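Local structure of putative electron transport related protein (Corynebacterium diphtheriae, 4PQ1) at residues A[1-6]-A[135-140]; A[68-71]-A[77-80]; A[126-131]-A[143-148]. The protein probably acts as a thioredoxin-like thiol-disulfide oxidoreductase of the DsbF type, passing electrons between cysteine pairs. All coordinates share one frame; numbering follows the deposited sequence.

Contact 1. Residues A[1-6]-A[135-140]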
# COMPACT_ATOMS: atom_id res chain seq x y z
N GLY A 1 12.74 -15.53 7.12
CA GLY A 1 12.63 -14.39 8.02
C GLY A 1 11.77 -13.24 7.50
O GLY A 1 11.42 -12.35 8.28
N THR A 2 11.45 -13.23 6.21
CA THR A 2 10.58 -12.19 5.68
C THR A 2 9.10 -12.58 5.84
O THR A 2 8.76 -13.75 5.99
CB THR A 2 10.83 -11.90 4.17
OG1 THR A 2 10.39 -13.01 3.38
CG2 THR A 2 12.31 -11.63 3.89
N PHE A 3 8.24 -11.57 5.80
CA PHE A 3 6.79 -11.75 5.84
C PHE A 3 6.26 -12.77 4.85
O PHE A 3 6.66 -12.79 3.68
CB PHE A 3 6.11 -10.40 5.59
CG PHE A 3 4.62 -10.45 5.68
CD1 PHE A 3 4.00 -10.84 6.85
CD2 PHE A 3 3.83 -10.07 4.60
CE1 PHE A 3 2.62 -10.88 6.95
CE2 PHE A 3 2.44 -10.10 4.69
CZ PHE A 3 1.84 -10.50 5.87
N GLN A 4 5.34 -13.61 5.33
CA GLN A 4 4.62 -14.55 4.48
C GLN A 4 3.16 -14.37 4.81
O GLN A 4 2.77 -14.45 5.98
CB GLN A 4 5.06 -16.00 4.71
CG GLN A 4 6.51 -16.17 5.18
CD GLN A 4 6.73 -17.46 5.97
OE1 GLN A 4 6.07 -18.47 5.72
NE2 GLN A 4 7.65 -17.42 6.94
N PHE A 5 2.35 -14.09 3.79
CA PHE A 5 0.92 -13.91 3.97
C PHE A 5 0.25 -15.27 3.96
O PHE A 5 0.25 -15.96 2.95
CB PHE A 5 0.35 -13.00 2.88
CG PHE A 5 -1.13 -12.76 2.99
CD1 PHE A 5 -1.63 -11.90 3.96
CD2 PHE A 5 -2.01 -13.39 2.14
CE1 PHE A 5 -2.99 -11.68 4.07
CE2 PHE A 5 -3.37 -13.17 2.24
CZ PHE A 5 -3.86 -12.32 3.21
N HIS A 6 -0.29 -15.68 5.10
CA HIS A 6 -0.93 -16.98 5.19
C HIS A 6 -2.41 -16.81 5.02
O HIS A 6 -2.93 -15.70 5.17
CB HIS A 6 -0.62 -17.66 6.54
CG HIS A 6 0.82 -18.05 6.71
ND1 HIS A 6 1.58 -17.62 7.78
CD2 HIS A 6 1.63 -18.84 5.97
CE1 HIS A 6 2.80 -18.12 7.68
NE2 HIS A 6 2.85 -18.87 6.59
N HIS A 135 8.87 -2.06 9.10
CA HIS A 135 8.31 -2.42 7.80
C HIS A 135 7.83 -3.86 7.85
O HIS A 135 8.11 -4.66 6.97
CB HIS A 135 9.33 -2.18 6.68
CG HIS A 135 9.60 -0.73 6.42
ND1 HIS A 135 10.49 -0.29 5.46
CD2 HIS A 135 9.07 0.40 6.98
CE1 HIS A 135 10.52 1.04 5.45
NE2 HIS A 135 9.67 1.48 6.36
N ARG A 136 7.05 -4.16 8.88
CA ARG A 136 6.43 -5.46 9.07
C ARG A 136 4.94 -5.24 9.04
O ARG A 136 4.47 -4.29 9.66
CB ARG A 136 6.83 -6.11 10.41
CG ARG A 136 8.30 -5.96 10.79
CD ARG A 136 8.58 -6.50 12.21
NE ARG A 136 7.88 -5.76 13.26
CZ ARG A 136 7.90 -6.11 14.55
NH1 ARG A 136 8.58 -7.18 14.94
NH2 ARG A 136 7.24 -5.39 15.46
N PRO A 137 4.19 -6.09 8.34
CA PRO A 137 2.77 -5.74 8.32
C PRO A 137 2.13 -5.85 9.70
O PRO A 137 2.33 -6.82 10.42
CB PRO A 137 2.18 -6.75 7.33
CG PRO A 137 3.31 -7.04 6.40
CD PRO A 137 4.53 -7.07 7.29
N ALA A 138 1.37 -4.82 10.06
CA ALA A 138 0.57 -4.82 11.28
C ALA A 138 -0.87 -5.14 10.93
O ALA A 138 -1.66 -5.57 11.77
CB ALA A 138 0.66 -3.47 11.96
N ALA A 139 -1.22 -4.90 9.66
CA ALA A 139 -2.57 -5.14 9.19
C ALA A 139 -2.56 -5.32 7.67
O ALA A 139 -1.84 -4.61 6.97
CB ALA A 139 -3.50 -3.99 9.59
N VAL A 140 -3.33 -6.28 7.19
CA VAL A 140 -3.58 -6.42 5.76
C VAL A 140 -5.07 -6.37 5.47
O VAL A 140 -5.85 -7.12 6.05
CB VAL A 140 -3.00 -7.73 5.19
CG1 VAL A 140 -3.30 -7.84 3.68
CG2 VAL A 140 -1.49 -7.82 5.50
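F3 lays its ring on the pyrrolidine of P137. CG of P137 stands 3.5 Å from the centroid of the F3 ring and only 9° off the ring normal. This is a CH-pi contact over the middle of the face. CD of P137 leans toward the CG side of the ring, 3.7 Å from F3 CG, and CB of P137 leans toward CZ. F3 gets there with its ring anti to the backbone N (chi1 -177°), reaching from the extended N-terminal segment. On the opposite ring face, offset toward the rim, lies the backbone N of F5.

V140 makes the second patch. Its two methyls are divided between the phenylalanines. CG1 lies 3.9 Å from CE1 of F5, and CG2 is more distant, 4.3 Å from CZ of F3. Both rings approach V140 obliquely.

The next shell sets these groups in place. Backbone bonds tie F3 to P23 and F5 to G118, and Y16 meets the F3 ring edge-to-face. P137 and V140 are backed by I129 of the neighbouring strand. Between them, A138 and A139 both face V130, a classic beta bulge. P137 and V140, on either side of it in the sequence, both point toward the N-terminal segment.

The two segments meet through carbon atoms alone. Hydrophobic burial and the CH-pi contact therefore hold them together, and the N-terminal segment covers strand 137-141 without pairing with it as a sheet strand.

Contact 2. Residues A[68-71]-A[77-80]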
# COMPACT_ATOMS: atom_id res chain seq x y z
N GLU A 68 -5.98 11.27 2.83
CA GLU A 68 -6.19 11.76 4.18
C GLU A 68 -5.17 11.15 5.14
O GLU A 68 -4.46 11.87 5.86
CB GLU A 68 -7.61 11.43 4.61
CG GLU A 68 -8.04 12.04 5.91
CD GLU A 68 -9.47 11.66 6.24
OE1 GLU A 68 -10.30 11.59 5.30
OE2 GLU A 68 -9.74 11.42 7.43
N VAL A 69 -5.08 9.83 5.11
CA VAL A 69 -4.11 9.05 5.88
C VAL A 69 -2.69 9.52 5.61
O VAL A 69 -1.91 9.69 6.54
CB VAL A 69 -4.22 7.55 5.56
CG1 VAL A 69 -3.12 6.75 6.26
CG2 VAL A 69 -5.58 7.02 5.96
N HIS A 70 -2.35 9.73 4.35
CA HIS A 70 -1.02 10.20 3.99
C HIS A 70 -0.68 11.49 4.71
O HIS A 70 0.41 11.64 5.27
CB HIS A 70 -0.89 10.43 2.49
CG HIS A 70 0.46 10.90 2.07
ND1 HIS A 70 1.59 10.11 2.17
CD2 HIS A 70 0.87 12.08 1.54
CE1 HIS A 70 2.63 10.79 1.74
NE2 HIS A 70 2.23 11.99 1.35
N GLU A 71 -1.63 12.40 4.71
CA GLU A 71 -1.49 13.67 5.41
C GLU A 71 -1.44 13.47 6.92
O GLU A 71 -0.70 14.16 7.60
CB GLU A 71 -2.64 14.59 5.03
CG GLU A 71 -2.60 15.03 3.59
CD GLU A 71 -3.81 15.86 3.21
OE1 GLU A 71 -4.78 15.88 3.99
OE2 GLU A 71 -3.78 16.48 2.13
N GLY A 77 5.57 9.16 8.57
CA GLY A 77 5.48 8.16 7.52
C GLY A 77 4.88 8.63 6.21
O GLY A 77 4.92 9.82 5.89
N THR A 78 4.32 7.69 5.46
CA THR A 78 3.90 7.94 4.09
C THR A 78 2.99 6.83 3.58
O THR A 78 3.06 5.69 4.04
CB THR A 78 5.12 8.04 3.14
OG1 THR A 78 4.70 8.55 1.87
CG2 THR A 78 5.74 6.67 2.91
N VAL A 79 2.12 7.17 2.64
CA VAL A 79 1.45 6.16 1.83
C VAL A 79 2.34 5.91 0.61
O VAL A 79 2.99 6.83 0.12
CB VAL A 79 0.03 6.60 1.39
CG1 VAL A 79 -0.61 5.56 0.47
CG2 VAL A 79 -0.86 6.85 2.62
N VAL A 80 2.41 4.66 0.17
CA VAL A 80 3.05 4.33 -1.11
C VAL A 80 2.12 3.48 -1.96
O VAL A 80 1.74 2.39 -1.56
CB VAL A 80 4.36 3.57 -0.92
CG1 VAL A 80 4.90 3.15 -2.28
CG2 VAL A 80 5.36 4.45 -0.19
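H70 and V79 share the polar bond of this contact. The backbone N-H of V79 points at ND1 of H70, 3.0 Å from N to ND1. The bond is almost straight (178°), and V79 N lies close to the imidazole plane. ND1 thus acts as acceptor, so the ring is probably neutral with its proton on NE2. The ring reaches the strand because CG of H70 is anti to its backbone N (chi1 -180°).

T78 also meets the ring edge. Its OG1 is 3.1 Å from CE1 of H70, and the two side chains run side by side. This hydroxyl donates to the backbone O of V79 at 3.0 Å from OG1 to O, coming from above the carbonyl plane.

Apolar packing lies beside the polar bond. CG2 of V79 sits 3.6 Å from CB of H70 and touches the helix backbone at H70 CA. A looser methyl contact joins V69 CG1 to V79 CG2.

The contact closes a short helix-to-strand connection in the thioredoxin-like fold, packing helix 63-73 on strand 77-83. V69 also touches A147 and L150 of helix 147-156. Y103 meets the H70 ring, and strand 46-52 lies next to 77-83, with its V48 against V79.

Contact 3. Residues A[126-131]-A[143-148]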
# COMPACT_ATOMS: atom_id res chain seq x y z
N PRO A 126 -8.66 -3.07 -4.57
CA PRO A 126 -7.46 -2.65 -3.85
C PRO A 126 -7.08 -3.60 -2.70
O PRO A 126 -7.89 -4.41 -2.25
CB PRO A 126 -7.86 -1.28 -3.32
CG PRO A 126 -9.32 -1.42 -3.05
CD PRO A 126 -9.86 -2.35 -4.10
N THR A 127 -5.82 -3.51 -2.28
CA THR A 127 -5.30 -4.14 -1.06
C THR A 127 -4.52 -3.07 -0.34
O THR A 127 -3.80 -2.28 -0.97
CB THR A 127 -4.38 -5.36 -1.35
OG1 THR A 127 -5.17 -6.45 -1.83
CG2 THR A 127 -3.58 -5.81 -0.06
N THR A 128 -4.67 -3.02 0.98
CA THR A 128 -3.90 -2.08 1.77
C THR A 128 -3.12 -2.78 2.86
O THR A 128 -3.68 -3.56 3.64
CB THR A 128 -4.79 -1.01 2.41
OG1 THR A 128 -5.43 -0.26 1.38
CG2 THR A 128 -3.95 -0.07 3.25
N ILE A 129 -1.82 -2.52 2.90
CA ILE A 129 -0.99 -3.10 3.95
C ILE A 129 -0.34 -2.02 4.80
O ILE A 129 0.38 -1.16 4.28
CB ILE A 129 0.10 -4.00 3.37
CG1 ILE A 129 -0.56 -5.11 2.54
CG2 ILE A 129 0.95 -4.58 4.51
CD1 ILE A 129 0.42 -5.96 1.78
N VAL A 130 -0.61 -2.05 6.10
CA VAL A 130 0.00 -1.08 7.01
C VAL A 130 1.26 -1.71 7.60
O VAL A 130 1.18 -2.69 8.32
CB VAL A 130 -0.96 -0.65 8.14
CG1 VAL A 130 -0.31 0.42 8.98
CG2 VAL A 130 -2.29 -0.14 7.58
N LEU A 131 2.42 -1.15 7.27
CA LEU A 131 3.69 -1.62 7.81
C LEU A 131 4.08 -0.79 9.02
O LEU A 131 3.82 0.42 9.04
CB LEU A 131 4.79 -1.54 6.75
CG LEU A 131 4.55 -2.21 5.41
CD1 LEU A 131 5.76 -1.96 4.50
CD2 LEU A 131 4.33 -3.68 5.60
N ARG A 143 -9.71 -5.51 0.94
CA ARG A 143 -10.95 -4.82 0.71
C ARG A 143 -10.61 -3.36 0.65
O ARG A 143 -9.53 -2.96 1.07
CB ARG A 143 -11.98 -5.11 1.80
CG ARG A 143 -11.53 -4.75 3.20
CD ARG A 143 -12.73 -4.63 4.13
NE ARG A 143 -12.38 -4.40 5.52
CZ ARG A 143 -12.33 -3.20 6.09
NH1 ARG A 143 -12.59 -2.11 5.39
NH2 ARG A 143 -12.01 -3.09 7.38
N GLU A 144 -11.52 -2.58 0.06
CA GLU A 144 -11.51 -1.14 0.19
C GLU A 144 -11.47 -0.76 1.68
O GLU A 144 -12.10 -1.42 2.52
CB GLU A 144 -12.75 -0.56 -0.49
CG GLU A 144 -12.82 0.95 -0.48
CD GLU A 144 -14.00 1.50 -1.29
OE1 GLU A 144 -14.18 2.75 -1.27
OE2 GLU A 144 -14.74 0.70 -1.92
N VAL A 145 -10.73 0.30 2.02
CA VAL A 145 -10.65 0.77 3.39
C VAL A 145 -11.11 2.22 3.50
O VAL A 145 -11.03 2.96 2.52
CB VAL A 145 -9.21 0.69 3.96
CG1 VAL A 145 -8.84 -0.75 4.27
CG2 VAL A 145 -8.20 1.33 3.00
N THR A 146 -11.57 2.62 4.69
CA THR A 146 -11.75 4.03 5.03
C THR A 146 -10.50 4.57 5.70
O THR A 146 -9.62 3.80 6.10
CB THR A 146 -12.92 4.27 6.00
OG1 THR A 146 -12.64 3.63 7.25
CG2 THR A 146 -14.22 3.75 5.45
N ALA A 147 -10.44 5.88 5.85
CA ALA A 147 -9.30 6.51 6.49
C ALA A 147 -9.20 6.07 7.97
O ALA A 147 -8.10 5.99 8.52
CB ALA A 147 -9.39 8.01 6.37
N GLN A 148 -10.34 5.76 8.58
CA GLN A 148 -10.37 5.42 10.00
C GLN A 148 -9.94 3.96 10.23
O GLN A 148 -9.39 3.63 11.29
CB GLN A 148 -11.76 5.70 10.58
CG GLN A 148 -11.81 5.89 12.11
CD GLN A 148 -10.74 6.82 12.65
OE1 GLN A 148 -9.72 6.38 13.17
NE2 GLN A 148 -10.97 8.13 12.53
O HOH W 1 -7.85 -1.05 0.48
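T128 OG1 is gripped by two polar partners. It donates to a water, 2.7 Å from OG1 to the water oxygen, and it also bonds ND2 of N50. The water donates in turn to the backbone O of R143, 2.6 Å away, and so bridges the two segments. The site belongs to the cis-proline end of the thioredoxin fold. The peptide bond before P126 is cis, and the P126 side chain touches the CxxC pair C56 and C59, seen here as a disulfide. This is consistent with the usual place of the cis-proline beside the redox cysteines.

P126 packs its CG against E144 CA at 3.9 Å. Two residues on from P126, T128 meets V145, and the two side chains cross at a slant. T128 OG1 lies beside its own backbone N (chi1 -62°), which brings it to CG2 of V145 at 3.6 Å.

Around this, E144 OE1 bonds S61, and R143 bridges E13 through NE and D149 through NH1. T146 is the N-cap of helix 147-156, although its capping bond to Q148 N is weak. R143 also folds back on its own segment. Its NH1 donates to E144 O at 3.0 Å, in the carbonyl plane but 24° out of the guanidinium plane.

How the contacts relate
All three contacts reach the same mixed sheet. Contacts 1 and 3 have centres about 14 Å apart and touch directly. Their strands 137-141 and 127-131 are antiparallel neighbours, with A138 N probably bonded to V130 O at 2.8 Å. Contacts 2 and 3 have centres about 11 Å apart and meet where helix 63-73 packs on the start of helix 147-156. Contacts 1 and 2 have centres about 19 Å apart and do not touch. Along the chain, contact 2 falls within the span of contact 1 and closes before contact 3 opens, while contacts 1 and 3 alternate. Contact 3 thus links the N-terminal covering to the helix packing across the thioredoxin-like fold.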